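Local atomic coordinates of UPF0098 protein YbcL (Escherichia coli, PDB entry 1FUX), a protein that is of unknown function but is a periplasmic homodimer related to mammalian phosphatidylethanolamine-binding proteins and the Raf kinase inhibitor protein. Residues 6-11 with 33-38; 14-19 with 157-162; 40-45 with 124-129; 47-52 with 67-72; 83-88 with 101-106. One frame throughout, in Å; residues are numbered along the deposited sequence. Where two conformers were deposited one is given.

Contact 1: 6-11 with 33-38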
# COMPACT_ATOMS: atom_id res chain seq x y z
N THR A 6 12.47 3.62 22.39
CA THR A 6 11.80 4.59 23.21
C THR A 6 11.60 5.91 22.42
O THR A 6 12.24 6.05 21.38
CB THR A 6 12.63 5.00 24.45
OG1 THR A 6 13.88 5.58 24.06
CG2 THR A 6 12.92 3.76 25.29
N SER A 7 10.79 6.80 22.97
CA SER A 7 10.59 8.09 22.31
C SER A 7 10.27 9.13 23.39
O SER A 7 9.53 8.91 24.33
CB SER A 7 9.48 8.10 21.24
OG SER A 7 9.22 9.48 20.87
N ASN A 8 10.71 10.36 23.09
CA ASN A 8 10.42 11.48 24.00
C ASN A 8 9.08 12.12 23.67
O ASN A 8 8.48 12.87 24.46
CB ASN A 8 11.54 12.52 23.86
CG ASN A 8 12.95 12.02 23.98
OD1 ASN A 8 13.34 11.38 24.97
ND2 ASN A 8 13.84 12.32 23.02
N GLU A 9 8.56 11.82 22.46
CA GLU A 9 7.32 12.41 22.00
C GLU A 9 6.12 11.49 21.88
O GLU A 9 4.99 11.99 21.85
CB GLU A 9 7.50 13.04 20.62
CG GLU A 9 8.49 14.19 20.52
CD GLU A 9 9.94 13.82 20.58
OE1 GLU A 9 10.39 12.79 20.05
OE2 GLU A 9 10.72 14.61 21.20
N ILE A 10 6.29 10.17 21.72
CA ILE A 10 5.11 9.33 21.59
C ILE A 10 5.16 8.19 22.61
O ILE A 10 6.26 7.83 23.07
CB ILE A 10 4.94 8.74 20.17
CG1 ILE A 10 6.16 7.91 19.78
CG2 ILE A 10 4.68 9.89 19.18
CD1 ILE A 10 6.03 7.01 18.55
N LYS A 11 3.99 7.66 22.90
CA LYS A 11 3.92 6.57 23.88
C LYS A 11 2.78 5.61 23.55
O LYS A 11 1.70 6.07 23.19
CB LYS A 11 3.63 7.19 25.25
CG LYS A 11 3.93 6.32 26.46
CD LYS A 11 4.37 7.21 27.64
CE LYS A 11 5.89 7.21 27.73
NZ LYS A 11 6.47 8.50 28.20
N SER A 33 8.01 13.89 12.26
CA SER A 33 8.21 12.55 12.82
C SER A 33 8.74 12.70 14.24
O SER A 33 9.51 13.60 14.51
CB SER A 33 9.25 11.81 12.00
OG SER A 33 10.50 12.48 11.87
N PRO A 34 8.27 11.85 15.14
CA PRO A 34 8.83 11.85 16.51
C PRO A 34 10.20 11.24 16.59
O PRO A 34 10.63 10.40 15.77
CB PRO A 34 7.77 11.00 17.22
CG PRO A 34 7.48 9.94 16.19
CD PRO A 34 7.27 10.76 14.92
N SER A 35 10.98 11.62 17.63
CA SER A 35 12.28 11.01 17.82
C SER A 35 12.05 9.55 18.27
O SER A 35 11.01 9.20 18.78
CB SER A 35 13.16 11.68 18.90
OG SER A 35 12.51 11.54 20.16
N LEU A 36 13.06 8.73 18.08
CA LEU A 36 13.10 7.31 18.45
C LEU A 36 14.54 6.95 18.83
O LEU A 36 15.50 7.29 18.15
CB LEU A 36 12.71 6.38 17.27
CG LEU A 36 11.27 6.60 16.75
CD1 LEU A 36 11.03 5.96 15.38
CD2 LEU A 36 10.22 6.07 17.73
N THR A 37 14.67 6.23 19.95
CA THR A 37 16.01 5.79 20.35
C THR A 37 15.90 4.25 20.65
O THR A 37 15.10 3.94 21.51
CB THR A 37 16.47 6.45 21.67
OG1 THR A 37 16.33 7.88 21.53
CG2 THR A 37 17.93 6.10 21.99
N TRP A 38 16.71 3.51 19.99
CA TRP A 38 16.65 2.06 20.25
C TRP A 38 17.88 1.52 20.95
O TRP A 38 19.00 2.05 20.83
CB TRP A 38 16.40 1.37 18.92
CG TRP A 38 17.25 1.69 17.75
CD1 TRP A 38 18.36 1.03 17.34
CD2 TRP A 38 17.06 2.75 16.78
NE1 TRP A 38 18.87 1.55 16.19
CE2 TRP A 38 18.06 2.63 15.82
CE3 TRP A 38 16.10 3.77 16.64
CZ2 TRP A 38 18.22 3.48 14.71
CZ3 TRP A 38 16.24 4.62 15.53
CH2 TRP A 38 17.28 4.49 14.58
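Ser7 reaches across to Ser35 with its hydroxyl. Its OG lies anti to the backbone N (chi1 169°) and donates to Ser35 O at 2.8 Å. The same oxygen accepts from two amides of its own segment. Glu9 N bonds to Ser7 OG at 2.9 Å, forming an ST turn. Ile10 N bonds to Ser7 OG at 3.1 Å, making an ST motif. Replacing Ser7 by an alanine would probably leave Ser35 O without this donor and both amides without their shared acceptor, setting the turn free to shift.

Glu9 bends at chi2 (75°), which carries its carboxylate over to Ser35. Ser35 N donates to Glu9 OE1 at 2.8 Å, meeting it on the anti side and out of the carboxylate plane. Ser35 OG also donates to OE1, but that bond is modelled so short that its length is doubtful. Beside these polar groups, Ile10 CG2 packs on Pro34 CB at 3.8 Å, the two side chains lying oblique to each other.

Thr6 and Thr37 form an antiparallel hydrogen-bonded pair at the edge of the three-stranded sheet. Thr37 N donates to Thr6 O at 2.8 Å, and Thr6 N returns a bond to Thr37 O. Past this pair, side-chain oxygens take over from regular strand pairing. There the loop is held to 33-38 mainly by Ser7 and Glu9, whose oxygens bond to Ser35 O and Ser35 N.

Contact 2: 14-19 with 157-162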
# COMPACT_ATOMS: atom_id res chain seq x y z
N GLU A 14 -1.32 6.38 23.95
CA GLU A 14 -1.57 7.79 24.22
C GLU A 14 -1.85 8.55 22.91
O GLU A 14 -1.14 8.26 21.96
CB GLU A 14 -0.30 8.41 24.78
CG GLU A 14 0.08 7.81 26.12
CD GLU A 14 -0.33 8.76 27.24
OE1 GLU A 14 -0.25 9.99 26.99
OE2 GLU A 14 -0.67 8.23 28.31
N GLN A 15 -2.76 9.50 23.00
CA GLN A 15 -3.12 10.36 21.88
C GLN A 15 -1.94 11.17 21.35
O GLN A 15 -1.14 11.84 22.01
CB GLN A 15 -4.24 11.32 22.33
CG GLN A 15 -4.73 12.24 21.24
CD GLN A 15 -5.91 11.86 20.40
OE1 GLN A 15 -6.28 10.71 20.14
NE2 GLN A 15 -6.57 12.90 19.91
N LEU A 16 -1.80 11.10 20.02
CA LEU A 16 -0.73 11.81 19.31
C LEU A 16 -0.90 13.31 19.52
O LEU A 16 -2.03 13.80 19.48
CB LEU A 16 -0.91 11.45 17.84
CG LEU A 16 0.21 10.83 17.03
CD1 LEU A 16 1.14 9.94 17.82
CD2 LEU A 16 -0.25 10.08 15.78
N THR A 17 0.20 14.06 19.69
CA THR A 17 -0.04 15.52 19.74
C THR A 17 -0.10 16.03 18.30
O THR A 17 0.31 15.38 17.34
CB THR A 17 1.05 16.28 20.48
OG1 THR A 17 2.25 16.05 19.73
CG2 THR A 17 1.30 15.75 21.89
N THR A 18 -0.45 17.32 18.13
CA THR A 18 -0.60 17.93 16.83
C THR A 18 0.66 17.92 15.99
O THR A 18 0.61 18.02 14.76
CB THR A 18 -1.05 19.42 16.92
OG1 THR A 18 -0.18 20.14 17.78
CG2 THR A 18 -2.46 19.46 17.46
N SER A 19 1.82 17.90 16.63
CA SER A 19 3.10 17.89 15.95
C SER A 19 3.15 16.69 15.00
O SER A 19 3.82 16.79 13.98
CB SER A 19 4.20 17.68 17.03
OG SER A 19 5.45 17.87 16.33
N ILE A 157 6.44 1.11 19.11
CA ILE A 157 5.61 1.93 19.97
C ILE A 157 4.29 2.20 19.23
O ILE A 157 4.39 2.50 18.05
CB ILE A 157 6.20 3.33 20.29
CG1 ILE A 157 7.63 3.06 20.79
CG2 ILE A 157 5.35 4.03 21.33
CD1 ILE A 157 8.55 4.26 20.68
N THR A 158 3.16 2.11 19.89
CA THR A 158 1.87 2.27 19.22
C THR A 158 0.94 3.30 19.83
O THR A 158 -0.07 2.99 20.50
CB THR A 158 1.16 0.88 19.21
OG1 THR A 158 2.04 -0.14 18.73
CG2 THR A 158 -0.06 0.86 18.30
N PRO A 159 1.17 4.58 19.50
CA PRO A 159 0.30 5.66 19.89
C PRO A 159 -1.01 5.58 19.11
O PRO A 159 -1.15 4.77 18.18
CB PRO A 159 1.06 6.94 19.51
CG PRO A 159 2.03 6.52 18.45
CD PRO A 159 2.33 5.07 18.74
N VAL A 160 -1.98 6.38 19.56
CA VAL A 160 -3.31 6.36 18.94
C VAL A 160 -3.67 7.78 18.53
O VAL A 160 -3.01 8.72 18.95
CB VAL A 160 -4.40 5.80 19.87
CG1 VAL A 160 -4.13 4.33 20.23
CG2 VAL A 160 -4.52 6.57 21.18
N TYR A 161 -4.72 7.90 17.73
CA TYR A 161 -5.17 9.25 17.37
C TYR A 161 -6.62 9.13 16.94
O TYR A 161 -7.05 8.20 16.24
CB TYR A 161 -4.36 9.92 16.26
CG TYR A 161 -4.68 11.40 16.15
CD1 TYR A 161 -4.40 12.29 17.17
CD2 TYR A 161 -5.25 11.89 14.98
CE1 TYR A 161 -4.68 13.65 17.05
CE2 TYR A 161 -5.57 13.24 14.86
CZ TYR A 161 -5.29 14.10 15.90
OH TYR A 161 -5.59 15.43 15.77
N GLU A 162 -7.39 10.13 17.35
CA GLU A 162 -8.80 10.18 16.99
C GLU A 162 -9.18 11.65 16.81
O GLU A 162 -8.54 12.50 17.44
CB GLU A 162 -9.52 9.58 18.19
CG GLU A 162 -11.03 9.63 18.26
CD GLU A 162 -11.51 8.93 19.53
OE1 GLU A 162 -10.83 9.06 20.57
OE2 GLU A 162 -12.55 8.25 19.47
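The Gln15 amide and the Tyr161 ring lie obliquely against each other, their planes 32° apart. Gln15 NE2 comes within 3.5 Å of Tyr161 CE1. Leu16 O also approaches the ring obliquely, near the same CE1. Leu16 CB sits by Tyr161 CD1 at 3.7 Å, and these two side chains cross at about a right angle.

The amide is turned so that both its ends meet the backbone of Glu162. Gln15 CG is anti to the backbone N (chi1 -178°), and the chain then bends at chi2 to bring the amide beside the strand. NE2 of Gln15 donates to Glu162 O at 3.2 Å, in the carbonyl plane and on a lone pair. Glu162 N gives only a weak bond to Gln15 OE1.

Strand 151-161 is an outermost strand of the five-stranded antiparallel sheet in this phosphatidylethanolamine-binding protein fold. On its other side it pairs with strand 118-127, as in the backbone bonding of Pro159 with Tyr120. Here the loop 14-19 lies along it through a single bridge, Gln15 with Val160. Leu16 N donates to Val160 O at 2.9 Å, and Val160 N donates to Glu14 O at 3.2 Å.

One apolar pair is tight. Leu16 CD1 presses on Pro159 CB at 3.4 Å, closer than usual for two carbons. Separately, Val160 CG2 lies alongside the Glu14 carbonyl group. Val160 also touches His119 and Tyr161 touches Tyr120, both of the neighbouring strand 118-127.

Contact 3: 40-45 with 124-129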
# COMPACT_ATOMS: atom_id res chain seq x y z
N GLY A 40 19.49 -2.51 22.91
CA GLY A 40 19.35 -3.98 22.84
C GLY A 40 19.69 -4.38 21.42
O GLY A 40 19.25 -5.46 20.99
N VAL A 41 20.48 -3.66 20.64
CA VAL A 41 20.70 -4.10 19.28
C VAL A 41 21.26 -5.53 19.27
O VAL A 41 22.22 -5.84 19.95
CB VAL A 41 21.37 -3.23 18.25
CG1 VAL A 41 21.36 -1.76 18.63
CG2 VAL A 41 22.69 -3.70 17.70
N PRO A 42 20.65 -6.34 18.40
CA PRO A 42 21.02 -7.74 18.33
C PRO A 42 22.29 -7.98 17.58
O PRO A 42 22.76 -7.32 16.63
CB PRO A 42 19.80 -8.43 17.72
CG PRO A 42 19.02 -7.37 17.05
CD PRO A 42 19.46 -6.02 17.56
N GLU A 43 22.94 -9.06 18.05
CA GLU A 43 24.18 -9.53 17.41
C GLU A 43 23.75 -9.87 15.99
O GLU A 43 22.63 -10.34 15.76
CB GLU A 43 24.80 -10.68 18.22
CG GLU A 43 25.04 -10.32 19.69
CD GLU A 43 25.61 -11.44 20.53
OE1 GLU A 43 24.82 -12.18 21.16
OE2 GLU A 43 26.84 -11.61 20.58
N GLY A 44 24.54 -9.52 15.01
CA GLY A 44 24.31 -9.65 13.61
C GLY A 44 23.75 -8.41 12.91
O GLY A 44 23.80 -8.37 11.68
N THR A 45 23.32 -7.38 13.64
CA THR A 45 22.74 -6.20 12.94
C THR A 45 23.65 -5.46 12.00
O THR A 45 24.78 -5.07 12.30
CB THR A 45 22.18 -5.23 13.99
OG1 THR A 45 21.24 -5.84 14.88
CG2 THR A 45 21.48 -4.05 13.31
N VAL A 124 10.81 -0.16 14.79
CA VAL A 124 12.18 -0.15 14.36
C VAL A 124 12.63 -1.58 14.07
O VAL A 124 12.30 -2.49 14.84
CB VAL A 124 13.12 0.43 15.49
CG1 VAL A 124 14.49 0.55 14.87
CG2 VAL A 124 12.53 1.76 15.93
N TRP A 125 13.37 -1.81 13.03
CA TRP A 125 13.86 -3.07 12.54
C TRP A 125 15.39 -3.15 12.57
O TRP A 125 16.04 -2.25 12.05
CB TRP A 125 13.51 -3.33 11.06
CG TRP A 125 12.06 -3.12 10.74
CD1 TRP A 125 11.34 -1.95 10.83
CD2 TRP A 125 11.14 -4.09 10.19
NE1 TRP A 125 10.02 -2.14 10.44
CE2 TRP A 125 9.91 -3.44 10.00
CE3 TRP A 125 11.30 -5.44 9.85
CZ2 TRP A 125 8.81 -4.11 9.48
CZ3 TRP A 125 10.19 -6.10 9.35
CH2 TRP A 125 8.99 -5.44 9.16
N ALA A 126 15.89 -4.25 13.09
CA ALA A 126 17.31 -4.59 13.09
C ALA A 126 17.48 -5.59 11.94
O ALA A 126 16.83 -6.65 11.97
CB ALA A 126 17.82 -5.26 14.35
N LEU A 127 18.25 -5.24 10.94
CA LEU A 127 18.35 -6.13 9.78
C LEU A 127 19.73 -6.76 9.63
O LEU A 127 20.77 -6.16 9.93
CB LEU A 127 18.03 -5.32 8.54
CG LEU A 127 16.73 -4.49 8.62
CD1 LEU A 127 16.72 -3.46 7.50
CD2 LEU A 127 15.51 -5.38 8.62
N LYS A 128 19.71 -7.95 9.00
CA LYS A 128 20.92 -8.70 8.73
C LYS A 128 21.65 -8.29 7.47
O LYS A 128 22.63 -8.96 7.09
CB LYS A 128 20.60 -10.20 8.63
CG LYS A 128 19.91 -10.62 7.33
CD LYS A 128 19.51 -12.09 7.44
CE LYS A 128 18.43 -12.47 6.44
NZ LYS A 128 17.62 -13.63 6.93
N THR A 129 21.28 -7.22 6.79
CA THR A 129 21.94 -6.76 5.60
C THR A 129 22.32 -5.27 5.72
O THR A 129 21.60 -4.57 6.42
CB THR A 129 21.04 -6.80 4.35
OG1 THR A 129 20.16 -7.92 4.48
CG2 THR A 129 21.92 -6.87 3.13
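Thr45 and Leu127 bring their backbones together without a hydrogen bond, the CA of Thr45 standing 3.6 Å from Leu127 O in a CA-H...O contact. Ala126 CB is the centre of the side-chain packing. Pro42 CG meets that methyl at 3.6 Å, and Pro42 CD is almost as near. From the far end of the turn, Thr45 OG1 approaches Ala126 CB at 3.5 Å.

Pro42 to Thr45 is a type II beta turn. Thr45 N closes it by donating to Pro42 O at 3.0 Å. The hydroxyl reinforces the closure, for Thr45 OG1 donates to the same Pro42 O at 2.8 Å. Both donors come from the same face of the carbonyl plane. Thr45 OG1 stands beside the backbone N, with chi1 at -54°, which turns it back to that carbonyl, while CG2 is anti to the backbone N and stays near Ala126 CB. Gly44 has a positive phi of 96°, and a beta carbon there would be jammed against the carbonyl O of Glu43.

The turn links strand 36-39 to strand 47-54, thus connecting the three-stranded and five-stranded sheets. It packs against the end of strand 118-127, and directly after it Lys46 makes a backbone bond with Leu127. Pro42 is also touched by Ile152 and Ala153 of strand 151-161. Phe3, near the start of the chain, contacts both Pro42 and Ala126.

Contact 4: 47-52 with 67-72; sequences SFAVTV and TVVNIP
Phe48 and Ile71 form one of two antiparallel hydrogen-bonded pairs in this hairpin. Phe48 N donates to Ile71 O at 2.7 Å, and Ile71 N donates back to Phe48 O. Val50 and Val68 form the second, with Val50 N donating to Val68 O at 2.8 Å. The register slips by one residue between the pairs, so the strands contain a beta bulge. Asn70 lies within it at a positive phi of 64°.

A water at the bulge accepts from Asn70 N at 2.8 Å and donates to Ser47 OG. Ser47 OG also bonds to Thr129 O, and Asn70 OD1 accepts from Ile132 N.

Apolar contacts fall on both faces of the sheet. On one, Phe48 CB meets Ile71 CB at 3.9 Å, and Ile71 CD1 reaches on to Val50 CG2. With CG beside the backbone N (chi1 -62°), the Phe48 ring turns its edge to Pro72 O, 3.5 Å from CD1; the same ring meets Trp38. On the other face, Ala49 CB touches Val69 CG1 at 3.9 Å, and Thr51 CG2 lies 4.1 Å from Thr67 CG2, near helix 140-148.

Buried apolar groups thus lie on both faces, with the Phe48 ring on that of Ile71. Backbone groups of Phe48, Val50, Val68 and Ile71 pair across the hairpin, while Ser47, Ala49 and Thr51 bond to strand 118-127. At the bulge the water supplies the acceptor that Asn70 N does not find across the strands.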
# COMPACT_ATOMS: atom_id res chain seq x y z
N SER A 47 22.25 -2.91 9.65
CA SER A 47 21.52 -1.70 9.33
C SER A 47 20.17 -1.71 10.09
O SER A 47 19.71 -2.72 10.65
CB SER A 47 21.27 -1.40 7.87
OG SER A 47 20.34 -2.33 7.33
N PHE A 48 19.59 -0.50 10.13
CA PHE A 48 18.29 -0.38 10.79
C PHE A 48 17.25 0.22 9.83
O PHE A 48 17.61 0.76 8.78
CB PHE A 48 18.35 0.54 12.03
CG PHE A 48 19.28 0.03 13.12
CD1 PHE A 48 20.59 0.52 13.18
CD2 PHE A 48 18.83 -0.88 14.04
CE1 PHE A 48 21.41 0.05 14.21
CE2 PHE A 48 19.65 -1.38 15.05
CZ PHE A 48 20.95 -0.88 15.13
N ALA A 49 15.98 -0.01 10.20
CA ALA A 49 14.92 0.59 9.34
C ALA A 49 13.83 1.04 10.27
O ALA A 49 13.71 0.52 11.40
CB ALA A 49 14.50 -0.44 8.31
N VAL A 50 13.03 2.04 9.88
CA VAL A 50 11.90 2.44 10.72
C VAL A 50 10.65 2.46 9.80
O VAL A 50 10.79 3.00 8.71
CB VAL A 50 12.06 3.82 11.38
CG1 VAL A 50 10.79 4.30 12.10
CG2 VAL A 50 13.16 3.67 12.45
N THR A 51 9.53 1.91 10.26
CA THR A 51 8.31 1.99 9.45
C THR A 51 7.22 2.51 10.35
O THR A 51 7.21 2.32 11.57
CB THR A 51 7.84 0.65 8.82
OG1 THR A 51 7.69 -0.37 9.82
CG2 THR A 51 8.80 0.18 7.72
N VAL A 52 6.16 3.13 9.75
CA VAL A 52 5.04 3.64 10.49
C VAL A 52 3.81 3.19 9.67
O VAL A 52 3.73 3.51 8.47
CB VAL A 52 4.99 5.17 10.68
CG1 VAL A 52 3.74 5.58 11.45
CG2 VAL A 52 6.30 5.62 11.37
N THR A 67 8.59 5.17 5.69
CA THR A 67 9.52 4.05 5.63
C THR A 67 10.91 4.72 5.54
O THR A 67 11.10 5.56 4.65
CB THR A 67 9.39 3.06 4.45
OG1 THR A 67 9.58 3.76 3.22
CG2 THR A 67 8.01 2.41 4.41
N VAL A 68 11.85 4.26 6.36
CA VAL A 68 13.21 4.77 6.27
C VAL A 68 14.13 3.52 6.39
O VAL A 68 13.87 2.77 7.32
CB VAL A 68 13.75 5.54 7.50
CG1 VAL A 68 15.12 6.18 7.16
CG2 VAL A 68 12.79 6.54 8.01
N VAL A 69 15.05 3.36 5.46
CA VAL A 69 15.87 2.15 5.57
C VAL A 69 17.32 2.59 5.40
O VAL A 69 17.61 3.76 5.12
CB VAL A 69 15.52 1.06 4.55
CG1 VAL A 69 14.03 0.64 4.60
CG2 VAL A 69 15.80 1.51 3.13
N ASN A 70 18.20 1.57 5.53
CA ASN A 70 19.63 1.82 5.33
C ASN A 70 20.17 2.78 6.38
O ASN A 70 21.15 3.52 6.15
CB ASN A 70 19.96 2.20 3.90
CG ASN A 70 19.61 1.19 2.81
OD1 ASN A 70 19.35 0.04 3.12
ND2 ASN A 70 19.59 1.58 1.55
N ILE A 71 19.60 2.70 7.57
CA ILE A 71 20.16 3.43 8.70
C ILE A 71 21.42 2.64 9.08
O ILE A 71 21.36 1.44 9.36
CB ILE A 71 19.19 3.60 9.84
CG1 ILE A 71 17.93 4.41 9.40
CG2 ILE A 71 19.90 4.35 10.97
CD1 ILE A 71 16.79 4.20 10.38
N PRO A 72 22.57 3.30 9.03
CA PRO A 72 23.82 2.62 9.37
C PRO A 72 23.73 1.96 10.72
O PRO A 72 23.17 2.39 11.72
CB PRO A 72 24.89 3.72 9.33
CG PRO A 72 24.30 4.83 8.57
CD PRO A 72 22.78 4.70 8.65
O HOH W 1 18.45 -1.24 5.69

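Contact 5: 83-88 with 101-106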
# COMPACT_ATOMS: atom_id res chain seq x y z
N GLY A 83 12.14 12.61 9.35
CA GLY A 83 11.39 12.20 8.15
C GLY A 83 10.94 13.33 7.26
O GLY A 83 10.05 13.07 6.40
N ARG A 84 11.49 14.55 7.42
CA ARG A 84 11.03 15.59 6.49
C ARG A 84 11.46 15.19 5.08
O ARG A 84 12.55 14.62 4.84
CB ARG A 84 11.54 16.97 6.94
CG ARG A 84 12.96 17.23 7.21
CD ARG A 84 13.12 18.68 7.72
NE ARG A 84 12.67 19.70 6.80
CZ ARG A 84 11.66 20.55 6.91
NH1 ARG A 84 10.88 20.57 8.02
NH2 ARG A 84 11.39 21.46 5.98
N ARG A 85 10.56 15.42 4.10
CA ARG A 85 10.79 14.98 2.74
C ARG A 85 11.95 15.68 2.03
O ARG A 85 12.48 15.07 1.10
CB ARG A 85 9.54 15.15 1.85
CG ARG A 85 9.11 16.59 1.61
CD ARG A 85 7.80 16.55 0.80
NE ARG A 85 8.04 16.14 -0.59
CZ ARG A 85 7.06 15.91 -1.46
NH1 ARG A 85 5.80 16.03 -1.03
NH2 ARG A 85 7.27 15.57 -2.73
N ASP A 86 12.40 16.83 2.50
CA ASP A 86 13.57 17.45 1.87
C ASP A 86 14.88 16.76 2.23
O ASP A 86 15.96 17.17 1.76
CB ASP A 86 13.55 18.96 2.12
CG ASP A 86 13.81 19.35 3.56
OD1 ASP A 86 14.29 18.53 4.37
OD2 ASP A 86 13.43 20.50 3.86
N GLY A 87 14.88 15.79 3.12
CA GLY A 87 15.99 14.99 3.55
C GLY A 87 17.02 15.69 4.44
O GLY A 87 18.06 15.09 4.79
N THR A 88 16.70 16.89 4.90
CA THR A 88 17.68 17.72 5.61
C THR A 88 18.00 17.23 6.99
O THR A 88 19.00 17.67 7.58
CB THR A 88 17.31 19.22 5.64
OG1 THR A 88 16.00 19.48 6.16
CG2 THR A 88 17.38 19.77 4.20
N PHE A 101 0.63 8.56 1.15
CA PHE A 101 0.24 9.88 0.72
C PHE A 101 0.88 10.22 -0.61
O PHE A 101 0.49 11.25 -1.22
CB PHE A 101 0.71 10.97 1.71
CG PHE A 101 0.13 10.77 3.08
CD1 PHE A 101 0.88 10.25 4.11
CD2 PHE A 101 -1.20 11.16 3.32
CE1 PHE A 101 0.30 10.12 5.38
CE2 PHE A 101 -1.78 11.05 4.57
CZ PHE A 101 -1.01 10.53 5.61
N GLY A 102 1.93 9.54 -1.03
CA GLY A 102 2.55 9.76 -2.31
C GLY A 102 3.90 10.46 -2.28
O GLY A 102 4.26 10.96 -3.34
N TYR A 103 4.55 10.54 -1.12
CA TYR A 103 5.88 11.15 -1.08
C TYR A 103 6.84 10.35 -0.20
O TYR A 103 6.42 9.57 0.66
CB TYR A 103 5.89 12.63 -0.68
CG TYR A 103 5.33 12.92 0.69
CD1 TYR A 103 6.25 12.99 1.73
CD2 TYR A 103 3.99 13.16 0.97
CE1 TYR A 103 5.82 13.29 3.01
CE2 TYR A 103 3.54 13.48 2.24
CZ TYR A 103 4.50 13.52 3.25
OH TYR A 103 4.10 13.80 4.56
N ALA A 104 8.14 10.61 -0.43
CA ALA A 104 9.19 9.95 0.34
C ALA A 104 9.54 10.76 1.60
O ALA A 104 10.40 11.62 1.57
CB ALA A 104 10.40 9.83 -0.58
N GLY A 105 8.90 10.45 2.70
CA GLY A 105 9.07 11.26 3.93
C GLY A 105 7.96 10.81 4.86
O GLY A 105 7.14 9.91 4.52
N PHE A 106 8.00 11.26 6.08
CA PHE A 106 7.00 10.95 7.09
C PHE A 106 5.74 11.74 6.81
O PHE A 106 5.76 12.92 6.52
CB PHE A 106 7.48 11.44 8.49
CG PHE A 106 6.43 11.36 9.56
CD1 PHE A 106 6.20 10.11 10.19
CD2 PHE A 106 5.70 12.47 9.96
CE1 PHE A 106 5.29 10.01 11.23
CE2 PHE A 106 4.79 12.37 10.98
CZ PHE A 106 4.59 11.15 11.62
O HOH W 2 12.34 12.62 -0.18
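Gly83 and Phe106 tie together two loops of the phosphatidylethanolamine-binding protein domain, one before and one after the short strand 95-96. Phe106 N donates to Gly83 O at 2.8 Å, the one direct hydrogen bond between the segments. Neither Gly83 nor Gly105 leaves room for a side chain: a beta carbon on Gly83 would clash with Phe106 CB, and one on Gly105 with Gly83 O and Arg85 CA. A water donates both to Arg85 O and to Ala104 O.

Arg85 and Tyr103 carry the side-chain contact in the conformer described, and it is less certain for the other. The Arg85 chain bends at chi3 (-72°), which brings the guanidinium to Tyr103 with the two planes 9° apart. The contact is offset, with Tyr103 CB over one guanidinium face and 3.4 Å from Arg85 NH1. The hydroxyl of Tyr103 donates to Phe106 O at 2.7 Å and also bonds to Asn31 ND2. A phenylalanine in place of Tyr103 would probably leave Phe106 O without this donor and Asn31 ND2 without this acceptor, the ring less firmly fixed.

In the loop 83-88, residues Arg84 to Gly87 form a type I beta turn. Asp86 OD1 accepts from Thr88 N at 3.0 Å, an Asx turn, and from Thr88 OG1 at 2.7 Å. Arg84 grips the other carboxylate oxygen side-on. Its NE and NH2 both reach Asp86 OD2 at 3.1 Å, a salt bridge, with that oxygen in the guanidinium plane. The remaining nitrogen, NH1, makes a salt bridge to Asp81. Ser33 OG accepts from Gly83 N.

Overall arrangement
Contact 4 joins the two strands of the hairpin 47-54/63-72 in the five-stranded antiparallel sheet. Contact 3 packs a turn on strand 118-127 of that sheet, its centre about 11 Å from that of contact 4. Contact 2 lies on an outermost strand, 151-161, with its centre about 27 Å from that of contact 3. Contact 1 belongs to the smaller three-stranded sheet. It touches the other four by packing, as where Leu36 meets Ile157 and Val50, Trp38 meets Val124, and Pro34 meets Phe106. Along the chain, contacts 1 and 2 interleave, and contact 2 spans contacts 3, 4 and 5. Contact 2 thus brings an early loop onto the last strand.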